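Local coordinates for protein putative conjugative transposon recombinase (Clostridium difficile, PDB 3G13) that probably binds DNA and exchanges its strands as a serine recombinase of a conjugative transposon, this chain being its N-terminal resolvase domain, at residues C71-I84 / M100-E113. Numbering follows the deposited sequence.
Unlike the reference sequence in segment 71-84: F80 (reference Ile).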
# COMPACT_ATOMS: atom_id res chain seq x y z
N CYS A 71 5.61 25.09 -0.74
CA CYS A 71 5.76 24.24 -1.94
C CYS A 71 4.97 24.81 -3.11
O CYS A 71 5.50 24.90 -4.21
CB CYS A 71 5.35 22.77 -1.68
SG CYS A 71 6.50 21.80 -0.66
N MSE A 72 3.71 25.22 -2.88
CA MSE A 72 2.88 25.80 -3.94
C MSE A 72 3.45 27.14 -4.45
O MSE A 72 3.25 27.52 -5.62
CB MSE A 72 1.41 25.91 -3.52
CG MSE A 72 0.72 24.55 -3.23
SE MSE A 72 0.94 23.19 -4.67
CE MSE A 72 2.44 22.13 -3.92
N ASN A 73 4.22 27.83 -3.59
CA ASN A 73 4.90 29.09 -3.94
C ASN A 73 6.30 28.95 -4.56
O ASN A 73 6.94 29.95 -4.86
CB ASN A 73 4.97 29.99 -2.70
CG ASN A 73 3.59 30.43 -2.20
OD1 ASN A 73 2.60 30.36 -2.93
ND2 ASN A 73 3.53 30.91 -0.96
N GLY A 74 6.79 27.72 -4.73
CA GLY A 74 8.07 27.50 -5.41
C GLY A 74 9.31 27.63 -4.53
O GLY A 74 10.43 27.77 -5.03
N GLU A 75 9.12 27.54 -3.21
CA GLU A 75 10.26 27.69 -2.28
C GLU A 75 11.01 26.39 -2.01
O GLU A 75 12.10 26.42 -1.41
CB GLU A 75 9.78 28.29 -0.96
CG GLU A 75 9.54 29.77 -1.06
CD GLU A 75 8.74 30.32 0.09
OE1 GLU A 75 8.91 29.85 1.25
OE2 GLU A 75 7.92 31.23 -0.16
N ILE A 76 10.45 25.25 -2.43
CA ILE A 76 11.00 23.94 -2.01
C ILE A 76 11.04 22.99 -3.21
O ILE A 76 10.03 22.88 -3.92
CB ILE A 76 10.15 23.32 -0.87
CG1 ILE A 76 10.17 24.22 0.39
CG2 ILE A 76 10.61 21.86 -0.53
CD1 ILE A 76 9.14 23.84 1.44
N ASP A 77 12.18 22.32 -3.41
CA ASP A 77 12.34 21.34 -4.52
C ASP A 77 12.27 19.91 -4.03
O ASP A 77 11.89 19.00 -4.77
CB ASP A 77 13.66 21.55 -5.28
CG ASP A 77 13.77 22.92 -5.94
OD1 ASP A 77 12.83 23.33 -6.69
OD2 ASP A 77 14.81 23.58 -5.72
N MSE A 78 12.66 19.71 -2.77
CA MSE A 78 12.68 18.40 -2.14
C MSE A 78 12.46 18.53 -0.63
O MSE A 78 13.07 19.37 0.05
CB MSE A 78 13.98 17.62 -2.48
CG MSE A 78 13.99 16.19 -1.92
SE MSE A 78 15.43 15.04 -2.57
CE MSE A 78 14.31 13.69 -3.37
N VAL A 79 11.55 17.71 -0.13
CA VAL A 79 11.27 17.59 1.31
C VAL A 79 11.72 16.27 1.90
O VAL A 79 11.27 15.21 1.47
CB VAL A 79 9.73 17.68 1.59
CG1 VAL A 79 9.47 17.73 3.12
CG2 VAL A 79 9.16 18.89 0.92
N PHE A 80 12.57 16.32 2.93
CA PHE A 80 12.91 15.14 3.70
C PHE A 80 11.85 14.91 4.77
O PHE A 80 11.35 15.86 5.41
CB PHE A 80 14.27 15.28 4.40
CG PHE A 80 15.45 15.03 3.49
CD1 PHE A 80 16.21 16.10 3.02
CD2 PHE A 80 15.77 13.73 3.09
CE1 PHE A 80 17.33 15.87 2.17
CE2 PHE A 80 16.88 13.49 2.24
CZ PHE A 80 17.66 14.56 1.77
N THR A 81 11.52 13.64 4.99
CA THR A 81 10.75 13.29 6.17
C THR A 81 11.09 11.87 6.60
O THR A 81 11.43 11.03 5.76
CB THR A 81 9.22 13.57 5.96
OG1 THR A 81 8.59 13.60 7.23
CG2 THR A 81 8.55 12.52 5.05
N LYS A 82 11.01 11.57 7.90
CA LYS A 82 11.60 10.35 8.40
C LYS A 82 10.87 9.11 7.87
O LYS A 82 11.49 8.12 7.52
CB LYS A 82 11.69 10.34 9.94
CG LYS A 82 12.26 9.01 10.52
CD LYS A 82 12.76 9.10 11.99
CE LYS A 82 13.13 7.73 12.55
NZ LYS A 82 14.27 7.10 11.78
N SER A 83 9.55 9.21 7.76
CA SER A 83 8.75 8.02 7.44
C SER A 83 7.43 8.46 6.84
O SER A 83 6.96 9.59 7.07
CB SER A 83 8.48 7.19 8.72
OG SER A 83 7.61 7.91 9.56
N ILE A 84 6.80 7.56 6.11
CA ILE A 84 5.44 7.78 5.64
C ILE A 84 4.46 8.11 6.79
O ILE A 84 3.57 8.96 6.65
CB ILE A 84 4.93 6.55 4.79
CG1 ILE A 84 5.61 6.55 3.41
CG2 ILE A 84 3.42 6.60 4.63
CD1 ILE A 84 5.66 5.19 2.67
N MSE A 100 0.34 16.03 -5.15
CA MSE A 100 0.32 17.50 -5.29
C MSE A 100 1.75 18.05 -5.44
O MSE A 100 2.02 18.95 -6.24
CB MSE A 100 -0.34 18.12 -4.05
CG MSE A 100 -0.56 19.61 -4.07
SE MSE A 100 -1.30 20.17 -2.32
CE MSE A 100 -2.84 18.99 -2.18
N LEU A 101 2.67 17.53 -4.64
CA LEU A 101 4.09 17.87 -4.79
C LEU A 101 4.61 17.37 -6.16
O LEU A 101 5.24 18.12 -6.89
CB LEU A 101 4.90 17.31 -3.58
CG LEU A 101 5.04 18.29 -2.38
CD1 LEU A 101 3.77 19.08 -2.10
CD2 LEU A 101 5.51 17.65 -1.09
N LYS A 102 4.32 16.12 -6.51
CA LYS A 102 4.86 15.51 -7.74
C LYS A 102 4.46 16.30 -9.02
O LYS A 102 5.27 16.45 -9.92
CB LYS A 102 4.41 14.03 -7.82
CG LYS A 102 4.95 13.25 -9.03
CD LYS A 102 4.79 11.74 -8.83
CE LYS A 102 5.46 10.91 -9.96
NZ LYS A 102 6.16 9.66 -9.40
N GLU A 103 3.23 16.79 -9.08
CA GLU A 103 2.74 17.55 -10.23
C GLU A 103 3.54 18.83 -10.44
O GLU A 103 3.57 19.40 -11.55
CB GLU A 103 1.24 17.87 -10.06
CG GLU A 103 0.35 16.63 -10.14
CD GLU A 103 -1.08 16.84 -9.62
OE1 GLU A 103 -1.80 15.81 -9.45
OE2 GLU A 103 -1.48 18.02 -9.39
N ARG A 104 4.18 19.29 -9.35
CA ARG A 104 5.03 20.48 -9.37
C ARG A 104 6.53 20.16 -9.36
O ARG A 104 7.36 21.06 -9.18
CB ARG A 104 4.62 21.43 -8.24
CG ARG A 104 3.48 22.35 -8.70
CD ARG A 104 2.37 22.38 -7.70
NE ARG A 104 1.28 23.31 -8.05
CZ ARG A 104 1.39 24.65 -8.11
NH1 ARG A 104 2.56 25.27 -7.87
NH2 ARG A 104 0.32 25.38 -8.40
N ASN A 105 6.85 18.89 -9.63
CA ASN A 105 8.24 18.38 -9.71
C ASN A 105 8.99 18.55 -8.39
O ASN A 105 10.20 18.85 -8.37
CB ASN A 105 9.04 19.04 -10.85
CG ASN A 105 8.37 18.90 -12.20
OD1 ASN A 105 8.14 17.78 -12.68
ND2 ASN A 105 8.06 20.04 -12.83
N ILE A 106 8.24 18.40 -7.29
CA ILE A 106 8.77 18.44 -5.93
C ILE A 106 8.77 17.03 -5.38
O ILE A 106 7.74 16.33 -5.35
CB ILE A 106 7.96 19.38 -4.99
CG1 ILE A 106 7.86 20.80 -5.58
CG2 ILE A 106 8.55 19.36 -3.56
CD1 ILE A 106 6.77 21.72 -4.92
N ALA A 107 9.95 16.62 -4.98
CA ALA A 107 10.17 15.29 -4.47
C ALA A 107 9.99 15.27 -2.96
O ALA A 107 10.33 16.22 -2.26
CB ALA A 107 11.63 14.89 -4.82
N VAL A 108 9.47 14.16 -2.46
CA VAL A 108 9.60 13.84 -1.06
C VAL A 108 10.61 12.71 -0.93
O VAL A 108 10.63 11.78 -1.76
CB VAL A 108 8.24 13.43 -0.42
CG1 VAL A 108 8.42 13.02 1.09
CG2 VAL A 108 7.25 14.53 -0.58
N TYR A 109 11.50 12.84 0.05
CA TYR A 109 12.39 11.74 0.35
C TYR A 109 12.03 11.16 1.73
O TYR A 109 12.26 11.81 2.75
CB TYR A 109 13.91 12.12 0.28
CG TYR A 109 14.74 10.84 0.30
CD1 TYR A 109 15.09 10.21 -0.88
CD2 TYR A 109 15.12 10.23 1.50
CE1 TYR A 109 15.78 9.03 -0.89
CE2 TYR A 109 15.81 9.02 1.51
CZ TYR A 109 16.14 8.43 0.31
OH TYR A 109 16.83 7.24 0.28
N PHE A 110 11.48 9.94 1.71
CA PHE A 110 11.13 9.17 2.89
C PHE A 110 12.38 8.45 3.35
O PHE A 110 12.85 7.53 2.69
CB PHE A 110 10.01 8.16 2.54
CG PHE A 110 8.70 8.81 2.23
CD1 PHE A 110 8.01 9.55 3.21
CD2 PHE A 110 8.14 8.72 0.95
CE1 PHE A 110 6.79 10.16 2.92
CE2 PHE A 110 6.92 9.31 0.67
CZ PHE A 110 6.24 10.02 1.64
N GLU A 111 12.95 8.89 4.47
CA GLU A 111 14.26 8.43 4.89
C GLU A 111 14.26 6.95 5.30
O GLU A 111 15.15 6.20 4.89
CB GLU A 111 14.84 9.32 6.02
CG GLU A 111 14.85 10.82 5.68
CD GLU A 111 14.83 11.69 6.92
OE1 GLU A 111 14.04 12.64 6.98
OE2 GLU A 111 15.59 11.40 7.85
N ASP A 112 13.29 6.53 6.11
CA ASP A 112 13.28 5.12 6.62
C ASP A 112 13.07 4.11 5.48
O ASP A 112 13.77 3.09 5.38
CB ASP A 112 12.17 4.93 7.67
CG ASP A 112 12.52 5.52 9.07
OD1 ASP A 112 13.67 5.99 9.29
OD2 ASP A 112 11.61 5.54 9.92
N GLU A 113 12.10 4.43 4.62
CA GLU A 113 11.71 3.59 3.48
C GLU A 113 12.71 3.69 2.32
O GLU A 113 12.75 2.80 1.49
CB GLU A 113 10.33 4.02 2.98
CG GLU A 113 9.18 3.77 3.94
CD GLU A 113 8.99 4.91 4.94
OE1 GLU A 113 9.86 5.83 4.99
OE2 GLU A 113 7.97 4.89 5.67
O HOH W 1 5.42 25.20 -7.19
O HOH W 2 10.80 21.65 -7.92
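Strands 78-81 and 107-110 form a parallel pair joined by a beta-alpha-beta crossover through helix 91-102, within the resolvase domain of a serine recombinase. The evidence for the pairing is a 20° angle between strand directions and a ladder that starts at A107 N to D77 O, runs through V79 and Y109, and ends at E111 N to T81 O. Just beyond the ladder, D112 N bonds K82 O.

On one face, the selenomethionine M78 leaves the backbone with CG anti to N (chi1 -176°), and a bend at chi3 brings CE to the edge of the Y109 ring and towards A107 CB; the 3.3 Å between CE and A107 CB is shorter than usual van der Waals contact and may partly reflect how CE was modelled. The F80 ring, a phenylalanine where the reference has isoleucine, meets Y109 obliquely. On the other face, I84 CG1 makes a CH-pi contact above the centre of the F110 ring, 3.7 Å from its centroid, while T81 CG2 approaches F110 CD1 to 3.5 Å.

Past the strands, the E113 carboxylate holds I84 N at the start of helix 84-87: I84 N donates to E113 OE2 at 2.9 Å, nearly straight at 170°, and that oxygen also bonds S131 of the second subunit. Separately, K82 NZ meets the syn lone pair of D112 OD1 in a salt bridge of 2.8 Å. At the other end, the selenium of M72, also a selenomethionine, lies over one face of the R104 guanidinium, 3.4 Å from NE, and a water joins R104 NH1 to C71 O. I106 CD1 packs on C71 CB at 3.7 Å, beside L101.

Strand 78-81 is flanked by strand 6-14, with T81 OG1 bonded to Y11 O, whereas helix 120-150 places L125 against both I84 and F110.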